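Local coordinates for protein RIF2 (Saccharomyces cerevisiae, PDB 4BJ1) that binds RAP1 and RIF1 at telomeres and takes part in transcriptional silencing and in the regulation of telomere length, at residues Y25-S39 with I58-T71. Residues are numbered along the deposited sequence; the frame is centred on the assembly and turned at random.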
ATOM      1  N   TYR A  25      -8.565  -2.334   2.341  1.00 62.57           N
ATOM      2  CA  TYR A  25      -8.951  -2.867   3.646  1.00 62.97           C
ATOM      3  C   TYR A  25      -8.704  -1.832   4.737  1.00 69.47           C
ATOM      4  O   TYR A  25      -9.623  -1.529   5.501  1.00 72.67           O
ATOM      5  CB  TYR A  25      -8.124  -4.118   3.953  1.00 63.19           C
ATOM      6  CG  TYR A  25      -8.466  -4.858   5.232  1.00 63.96           C
ATOM      7  CD1 TYR A  25      -9.505  -5.785   5.262  1.00 66.62           C
ATOM      8  CD2 TYR A  25      -7.638  -4.773   6.354  1.00 63.69           C
ATOM      9  CE1 TYR A  25      -9.770  -6.540   6.404  1.00 67.82           C
ATOM     10  CE2 TYR A  25      -7.874  -5.550   7.491  1.00 64.81           C
ATOM     11  CZ  TYR A  25      -8.952  -6.422   7.516  1.00 73.75           C
ATOM     12  OH  TYR A  25      -9.225  -7.191   8.624  1.00 76.32           O
ATOM     13  N   LEU A  26      -7.489  -1.250   4.777  1.00 64.15           N
ATOM     14  CA  LEU A  26      -7.109  -0.278   5.813  1.00 63.80           C
ATOM     15  C   LEU A  26      -7.747   1.112   5.680  1.00 68.71           C
ATOM     16  O   LEU A  26      -7.528   1.976   6.545  1.00 69.59           O
ATOM     17  CB  LEU A  26      -5.585  -0.149   5.901  1.00 62.80           C
ATOM     18  CG  LEU A  26      -4.802  -1.424   6.104  1.00 66.53           C
ATOM     19  CD1 LEU A  26      -3.328  -1.173   5.863  1.00 66.43           C
ATOM     20  CD2 LEU A  26      -5.088  -2.058   7.470  1.00 66.79           C
ATOM     21  N   SER A  27      -8.533   1.327   4.614  1.00 65.25           N
ATOM     22  CA  SER A  27      -9.219   2.584   4.327  1.00 65.54           C
ATOM     23  C   SER A  27     -10.280   2.899   5.374  1.00 71.52           C
ATOM     24  O   SER A  27     -11.000   1.995   5.827  1.00 72.12           O
ATOM     25  CB  SER A  27      -9.836   2.541   2.933  1.00 66.75           C
ATOM     26  OG  SER A  27     -10.764   3.587   2.695  1.00 75.14           O
ATOM     27  N   ILE A  28     -10.366   4.189   5.750  1.00 69.09           N
ATOM     28  CA  ILE A  28     -11.354   4.744   6.696  1.00 71.01           C
ATOM     29  C   ILE A  28     -12.148   5.874   6.004  1.00 80.57           C
ATOM     30  O   ILE A  28     -12.542   6.854   6.629  1.00 83.49           O
ATOM     31  CB  ILE A  28     -10.731   5.137   8.083  1.00 72.57           C
ATOM     32  CG1 ILE A  28      -9.481   6.009   7.951  1.00 71.10           C
ATOM     33  CG2 ILE A  28     -10.396   3.898   8.900  1.00 71.79           C
ATOM     34  CD1 ILE A  28      -9.635   7.372   8.341  1.00 74.40           C
ATOM     35  N   SER A  29     -12.353   5.730   4.686  1.00 78.81           N
ATOM     36  CA  SER A  29     -13.053   6.693   3.842  1.00 81.99           C
ATOM     37  C   SER A  29     -14.557   6.615   4.060  1.00 92.97           C
ATOM     38  O   SER A  29     -15.261   7.589   3.772  1.00 96.38           O
ATOM     39  CB  SER A  29     -12.723   6.459   2.376  1.00 84.47           C
ATOM     40  OG  SER A  29     -11.324   6.417   2.149  1.00 93.41           O
ATOM     41  N   TYR A  30     -15.056   5.456   4.572  1.00 91.01           N
ATOM     42  CA  TYR A  30     -16.477   5.257   4.890  1.00 94.63           C
ATOM     43  C   TYR A  30     -16.883   6.152   6.070  1.00102.46           C
ATOM     44  O   TYR A  30     -18.052   6.520   6.193  1.00107.46           O
ATOM     45  CB  TYR A  30     -16.810   3.778   5.165  1.00 94.82           C
ATOM     46  CG  TYR A  30     -16.021   3.112   6.271  1.00 94.16           C
ATOM     47  CD1 TYR A  30     -16.489   3.105   7.584  1.00 96.94           C
ATOM     48  CD2 TYR A  30     -14.850   2.410   5.994  1.00 92.18           C
ATOM     49  CE1 TYR A  30     -15.783   2.458   8.603  1.00 94.88           C
ATOM     50  CE2 TYR A  30     -14.128   1.775   7.006  1.00 91.52           C
ATOM     51  CZ  TYR A  30     -14.603   1.790   8.308  1.00 98.45           C
ATOM     52  OH  TYR A  30     -13.895   1.148   9.296  1.00 95.85           O
ATOM     53  N   VAL A  31     -15.897   6.534   6.904  1.00 95.72           N
ATOM     54  CA  VAL A  31     -16.058   7.424   8.042  1.00 96.71           C
ATOM     55  C   VAL A  31     -15.139   8.690   7.832  1.00100.88           C
ATOM     56  O   VAL A  31     -14.084   8.825   8.462  1.00 98.42           O
ATOM     57  CB  VAL A  31     -15.899   6.658   9.387  1.00 98.79           C
ATOM     58  CG1 VAL A  31     -14.556   5.931   9.511  1.00 93.93           C
ATOM     59  CG2 VAL A  31     -16.177   7.554  10.581  1.00101.11           C
ATOM     60  N   PRO A  32     -15.523   9.622   6.907  1.00100.21           N
ATOM     61  CA  PRO A  32     -14.674  10.808   6.658  1.00100.16           C
ATOM     62  C   PRO A  32     -14.475  11.701   7.876  1.00105.77           C
ATOM     63  O   PRO A  32     -13.455  12.379   7.981  1.00104.54           O
ATOM     64  CB  PRO A  32     -15.416  11.546   5.542  1.00105.07           C
ATOM     65  CG  PRO A  32     -16.817  11.087   5.656  1.00111.97           C
ATOM     66  CD  PRO A  32     -16.732   9.659   6.058  1.00104.47           C
ATOM     67  N   SER A  33     -15.450  11.677   8.798  1.00104.90           N
ATOM     68  CA  SER A  33     -15.446  12.408  10.057  1.00106.28           C
ATOM     69  C   SER A  33     -14.277  11.981  10.943  1.00107.85           C
ATOM     70  O   SER A  33     -13.796  12.803  11.720  1.00108.58           O
ATOM     71  CB  SER A  33     -16.764  12.199  10.795  1.00112.32           C
ATOM     72  OG  SER A  33     -17.220  10.859  10.707  1.00118.32           O
ATOM     73  N   LEU A  34     -13.803  10.715  10.805  1.00101.32           N
ATOM     74  CA  LEU A  34     -12.697  10.166  11.600  1.00 98.47           C
ATOM     75  C   LEU A  34     -11.340  10.775  11.263  1.00103.93           C
ATOM     76  O   LEU A  34     -10.623  11.178  12.179  1.00104.29           O
ATOM     77  CB  LEU A  34     -12.644   8.624  11.514  1.00 95.36           C
ATOM     78  CG  LEU A  34     -11.466   7.919  12.199  1.00 95.14           C
ATOM     79  CD1 LEU A  34     -11.547   8.026  13.713  1.00 95.61           C
ATOM     80  CD2 LEU A  34     -11.372   6.486  11.753  1.00 93.57           C
ATOM     81  N   SER A  35     -10.974  10.808   9.970  1.00100.54           N
ATOM     82  CA  SER A  35      -9.704  11.362   9.486  1.00 99.79           C
ATOM     83  C   SER A  35      -9.493  12.789  10.033  1.00106.77           C
ATOM     84  O   SER A  35      -8.418  13.095  10.558  1.00106.28           O
ATOM     85  CB  SER A  35      -9.662  11.352   7.960  1.00104.30           C
ATOM     86  OG  SER A  35     -10.480  10.326   7.415  1.00116.53           O
ATOM     87  N   LYS A  36     -10.548  13.623   9.977  1.00106.18           N
ATOM     88  CA  LYS A  36     -10.542  14.981  10.505  1.00109.01           C
ATOM     89  C   LYS A  36     -10.429  14.962  12.042  1.00113.29           C
ATOM     90  O   LYS A  36      -9.675  15.762  12.602  1.00114.25           O
ATOM     91  CB  LYS A  36     -11.799  15.749  10.055  1.00115.46           C
ATOM     92  N   PHE A  37     -11.150  14.032  12.716  1.00108.09           N
ATOM     93  CA  PHE A  37     -11.138  13.891  14.181  1.00107.01           C
ATOM     94  C   PHE A  37      -9.742  13.572  14.686  1.00106.69           C
ATOM     95  O   PHE A  37      -9.349  14.056  15.743  1.00106.49           O
ATOM     96  CB  PHE A  37     -12.142  12.816  14.648  1.00108.55           C
ATOM     97  CG  PHE A  37     -12.123  12.520  16.131  1.00110.00           C
ATOM     98  CD1 PHE A  37     -12.641  13.427  17.046  1.00116.24           C
ATOM     99  CD2 PHE A  37     -11.592  11.333  16.611  1.00109.13           C
ATOM    100  CE1 PHE A  37     -12.620  13.153  18.415  1.00117.49           C
ATOM    101  CE2 PHE A  37     -11.570  11.062  17.979  1.00112.35           C
ATOM    102  CZ  PHE A  37     -12.083  11.972  18.872  1.00113.67           C
ATOM    103  N   LEU A  38      -8.994  12.777  13.912  1.00100.21           N
ATOM    104  CA  LEU A  38      -7.640  12.385  14.264  1.00 97.38           C
ATOM    105  C   LEU A  38      -6.678  13.556  14.182  1.00105.62           C
ATOM    106  O   LEU A  38      -6.169  13.949  15.229  1.00106.54           O
ATOM    107  CB  LEU A  38      -7.164  11.167  13.463  1.00 93.40           C
ATOM    108  CG  LEU A  38      -7.845   9.848  13.809  1.00 94.83           C
ATOM    109  CD1 LEU A  38      -7.236   8.733  13.044  1.00 91.14           C
ATOM    110  CD2 LEU A  38      -7.760   9.545  15.298  1.00 96.50           C
ATOM    111  N   SER A  39      -6.506  14.188  12.994  1.00104.05           N
ATOM    112  CA  SER A  39      -5.617  15.360  12.838  1.00105.72           C
ATOM    113  C   SER A  39      -5.882  16.495  13.854  1.00112.18           C
ATOM    114  O   SER A  39      -4.951  17.201  14.233  1.00112.62           O
ATOM    115  CB  SER A  39      -5.661  15.898  11.412  1.00110.91           C
ATOM    116  OG  SER A  39      -6.836  16.660  11.186  1.00125.32           O
ATOM    117  N   ILE A  58     -12.076  -6.395  13.600  1.00 74.88           N
ATOM    118  CA  ILE A  58     -10.635  -6.279  13.470  1.00 75.08           C
ATOM    119  C   ILE A  58     -10.275  -5.372  12.279  1.00 76.79           C
ATOM    120  O   ILE A  58      -9.332  -4.590  12.387  1.00 75.96           O
ATOM    121  CB  ILE A  58      -9.929  -7.657  13.475  1.00 79.96           C
ATOM    122  CG1 ILE A  58      -8.463  -7.493  13.837  1.00 79.76           C
ATOM    123  CG2 ILE A  58     -10.149  -8.461  12.197  1.00 84.15           C
ATOM    124  CD1 ILE A  58      -8.365  -6.849  15.135  1.00 88.07           C
ATOM    125  N   HIS A  59     -11.112  -5.406  11.213  1.00 72.06           N
ATOM    126  CA  HIS A  59     -11.016  -4.562  10.027  1.00 72.08           C
ATOM    127  C   HIS A  59     -10.997  -3.092  10.411  1.00 75.93           C
ATOM    128  O   HIS A  59     -10.199  -2.332   9.856  1.00 79.50           O
ATOM    129  CB  HIS A  59     -12.201  -4.833   9.087  1.00 74.12           C
ATOM    130  CG  HIS A  59     -12.384  -3.789   8.031  1.00 79.53           C
ATOM    131  ND1 HIS A  59     -13.525  -3.028   7.968  1.00 82.29           N
ATOM    132  CD2 HIS A  59     -11.537  -3.382   7.060  1.00 83.46           C
ATOM    133  CE1 HIS A  59     -13.350  -2.202   6.953  1.00 84.10           C
ATOM    134  NE2 HIS A  59     -12.162  -2.370   6.387  1.00 85.19           N
ATOM    135  N   GLN A  60     -11.891  -2.694  11.331  1.00 69.21           N
ATOM    136  CA  GLN A  60     -12.060  -1.329  11.813  1.00 69.16           C
ATOM    137  C   GLN A  60     -10.858  -0.889  12.617  1.00 74.04           C
ATOM    138  O   GLN A  60     -10.347   0.196  12.378  1.00 75.26           O
ATOM    139  CB  GLN A  60     -13.320  -1.205  12.679  1.00 70.71           C
ATOM    140  CG  GLN A  60     -14.593  -1.580  11.959  1.00 80.54           C
ATOM    141  CD  GLN A  60     -15.783  -1.433  12.848  1.00 90.11           C
ATOM    142  OE1 GLN A  60     -15.952  -2.167  13.815  1.00 87.17           O
ATOM    143  NE2 GLN A  60     -16.642  -0.492  12.520  1.00 85.76           N
ATOM    144  N   TYR A  61     -10.427  -1.716  13.586  1.00 69.56           N
ATOM    145  CA  TYR A  61      -9.273  -1.490  14.444  1.00 67.61           C
ATOM    146  C   TYR A  61      -8.023  -1.233  13.597  1.00 73.30           C
ATOM    147  O   TYR A  61      -7.352  -0.210  13.811  1.00 74.27           O
ATOM    148  CB  TYR A  61      -9.072  -2.706  15.356  1.00 68.17           C
ATOM    149  CG  TYR A  61      -7.846  -2.643  16.239  1.00 68.47           C
ATOM    150  CD1 TYR A  61      -7.489  -1.460  16.897  1.00 68.88           C
ATOM    151  CD2 TYR A  61      -7.076  -3.780  16.476  1.00 69.52           C
ATOM    152  CE1 TYR A  61      -6.347  -1.389  17.689  1.00 67.96           C
ATOM    153  CE2 TYR A  61      -5.967  -3.737  17.315  1.00 70.80           C
ATOM    154  CZ  TYR A  61      -5.599  -2.535  17.908  1.00 78.27           C
ATOM    155  OH  TYR A  61      -4.476  -2.481  18.690  1.00 82.17           O
ATOM    156  N   ALA A  62      -7.733  -2.129  12.606  1.00 68.80           N
ATOM    157  CA  ALA A  62      -6.592  -2.001  11.694  1.00 68.28           C
ATOM    158  C   ALA A  62      -6.648  -0.642  10.945  1.00 76.26           C
ATOM    159  O   ALA A  62      -5.630   0.052  10.845  1.00 77.67           O
ATOM    160  CB  ALA A  62      -6.562  -3.167  10.724  1.00 70.07           C
ATOM    161  N   GLY A  63      -7.854  -0.247  10.521  1.00 73.71           N
ATOM    162  CA  GLY A  63      -8.104   1.005   9.822  1.00 75.27           C
ATOM    163  C   GLY A  63      -7.838   2.229  10.670  1.00 78.42           C
ATOM    164  O   GLY A  63      -7.229   3.184  10.192  1.00 80.83           O
ATOM    165  N   ILE A  64      -8.305   2.215  11.920  1.00 73.28           N
ATOM    166  CA  ILE A  64      -8.152   3.321  12.867  1.00 73.56           C
ATOM    167  C   ILE A  64      -6.688   3.432  13.192  1.00 80.45           C
ATOM    168  O   ILE A  64      -6.128   4.535  13.187  1.00 80.67           O
ATOM    169  CB  ILE A  64      -9.003   3.128  14.174  1.00 74.81           C
ATOM    170  CG1 ILE A  64     -10.508   3.114  13.867  1.00 76.64           C
ATOM    171  CG2 ILE A  64      -8.696   4.226  15.187  1.00 74.68           C
ATOM    172  CD1 ILE A  64     -11.254   2.229  14.698  1.00 80.71           C
ATOM    173  N   ASP A  65      -6.069   2.268  13.480  1.00 78.16           N
ATOM    174  CA  ASP A  65      -4.670   2.205  13.842  1.00 77.85           C
ATOM    175  C   ASP A  65      -3.777   2.824  12.770  1.00 82.83           C
ATOM    176  O   ASP A  65      -3.037   3.748  13.114  1.00 83.86           O
ATOM    177  CB  ASP A  65      -4.242   0.795  14.233  1.00 79.66           C
ATOM    178  CG  ASP A  65      -3.004   0.815  15.100  1.00 93.98           C
ATOM    179  OD1 ASP A  65      -2.978   1.600  16.103  1.00 95.93           O
ATOM    180  OD2 ASP A  65      -2.063   0.080  14.783  1.00 97.04           O
ATOM    181  N   ARG A  66      -3.915   2.402  11.477  1.00 77.85           N
ATOM    182  CA  ARG A  66      -3.152   2.974  10.376  1.00 80.12           C
ATOM    183  C   ARG A  66      -3.359   4.494  10.283  1.00 85.75           C
ATOM    184  O   ARG A  66      -2.385   5.226  10.125  1.00 87.43           O
ATOM    185  CB  ARG A  66      -3.497   2.291   9.036  1.00 82.86           C
ATOM    186  CG  ARG A  66      -2.810   2.905   7.790  1.00 87.01           C
ATOM    187  CD  ARG A  66      -1.294   3.016   7.922  1.00 80.26           C
ATOM    188  NE  ARG A  66      -0.666   1.713   7.753  1.00 85.37           N
ATOM    189  CZ  ARG A  66       0.065   1.385   6.698  1.00121.89           C
ATOM    190  NH1 ARG A  66       0.296   2.275   5.742  1.00123.88           N
ATOM    191  NH2 ARG A  66       0.600   0.171   6.602  1.00120.87           N
ATOM    192  N   ALA A  67      -4.616   4.958  10.388  1.00 81.44           N
ATOM    193  CA  ALA A  67      -4.960   6.375  10.333  1.00 82.90           C
ATOM    194  C   ALA A  67      -4.270   7.147  11.465  1.00 87.66           C
ATOM    195  O   ALA A  67      -3.834   8.277  11.244  1.00 89.16           O
ATOM    196  CB  ALA A  67      -6.471   6.544  10.404  1.00 83.88           C
ATOM    197  N   VAL A  68      -4.138   6.516  12.665  1.00 82.89           N
ATOM    198  CA  VAL A  68      -3.455   7.089  13.828  1.00 81.59           C
ATOM    199  C   VAL A  68      -1.966   7.140  13.503  1.00 88.56           C
ATOM    200  O   VAL A  68      -1.360   8.212  13.600  1.00 88.69           O
ATOM    201  CB  VAL A  68      -3.767   6.296  15.123  1.00 82.28           C
ATOM    202  CG1 VAL A  68      -2.700   6.511  16.199  1.00 80.77           C
ATOM    203  CG2 VAL A  68      -5.150   6.656  15.650  1.00 82.05           C
ATOM    204  N   SER A  69      -1.414   5.978  13.046  1.00 87.05           N
ATOM    205  CA  SER A  69      -0.030   5.735  12.621  1.00 89.11           C
ATOM    206  C   SER A  69       0.427   6.822  11.618  1.00 97.60           C
ATOM    207  O   SER A  69       1.476   7.434  11.824  1.00100.52           O
ATOM    208  CB  SER A  69       0.084   4.325  12.039  1.00 94.56           C
ATOM    209  OG  SER A  69       1.386   3.929  11.638  1.00111.45           O
ATOM    210  N   GLU A  70      -0.412   7.140  10.626  1.00 94.70           N
ATOM    211  CA  GLU A  70      -0.135   8.161   9.629  1.00 98.90           C
ATOM    212  C   GLU A  70      -0.213   9.560  10.181  1.00103.90           C
ATOM    213  O   GLU A  70       0.614  10.379   9.803  1.00106.96           O
ATOM    214  CB  GLU A  70      -1.074   8.034   8.415  1.00103.65           C
ATOM    215  CG  GLU A  70      -0.692   6.941   7.431  1.00118.53           C
ATOM    216  CD  GLU A  70       0.653   7.142   6.757  1.00147.20           C
ATOM    217  OE1 GLU A  70       0.717   7.913   5.772  1.00133.43           O
ATOM    218  OE2 GLU A  70       1.652   6.560   7.242  1.00147.90           O
ATOM    219  N   THR A  71      -1.213   9.863  11.031  1.00 99.67           N
ATOM    220  CA  THR A  71      -1.384  11.212  11.609  1.00101.23           C
ATOM    221  C   THR A  71      -0.158  11.608  12.454  1.00106.78           C
ATOM    222  O   THR A  71       0.287  12.760  12.391  1.00108.43           O
ATOM    223  CB  THR A  71      -2.727  11.345  12.351  1.00102.86           C
ATOM    224  OG1 THR A  71      -3.783  10.980  11.467  1.00105.20           O
ATOM    225  CG2 THR A  71      -2.989  12.752  12.855  1.00 99.68           C
TER
HETATM  226  O   HOH W   1     -12.264  -0.406   4.350  1.00 53.22           O
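Y25 and H59 meet as an edge-to-face aromatic pair where helix 10-26 runs onto helix 58-74 in the AAA+ fold of RIF2; after a turn, helix 32-42 packs beside the same helix on the parallel sheet. H59 CD2 lies over one face of the Y25 ring, 3.6 Å from Y25 CD1, the planes at 62°. Y25 reaches this place with CG anti to its backbone nitrogen (chi1 -176°), and its hydroxyl bonds to T278. With an alanine here the edge of H59 would probably lose the aromatic face it meets, and T278 its hydroxyl partner.

Among polar contacts, H59 NE2 gives Y25 O a weak, bent hydrogen bond of 2.8 Å. A water lying in the plane of the imidazole links NE2 to S27 O.

G63, having no side chain, is consistent with the close backbone approach: its CA lies 3.5 Å from L26 O in a CA-H...O contact, and I28 CG2 lies against the G63 carbonyl.

Among apolar contacts, L26 CD2 meets A62 CB at 3.7 Å. Farther along, the helical segments 32-39 and 58-71 cross at -37°. L38, whose two terminal methyls spread into the hole, is a knob among I64, A67, V68 and T71; small A67 lets L38 CD1 come within 3.5 Å of its CB. T71 bonds back into its own helix, OG1 lying 2.7 Å from A67 O and approaching from the face opposite T71 N.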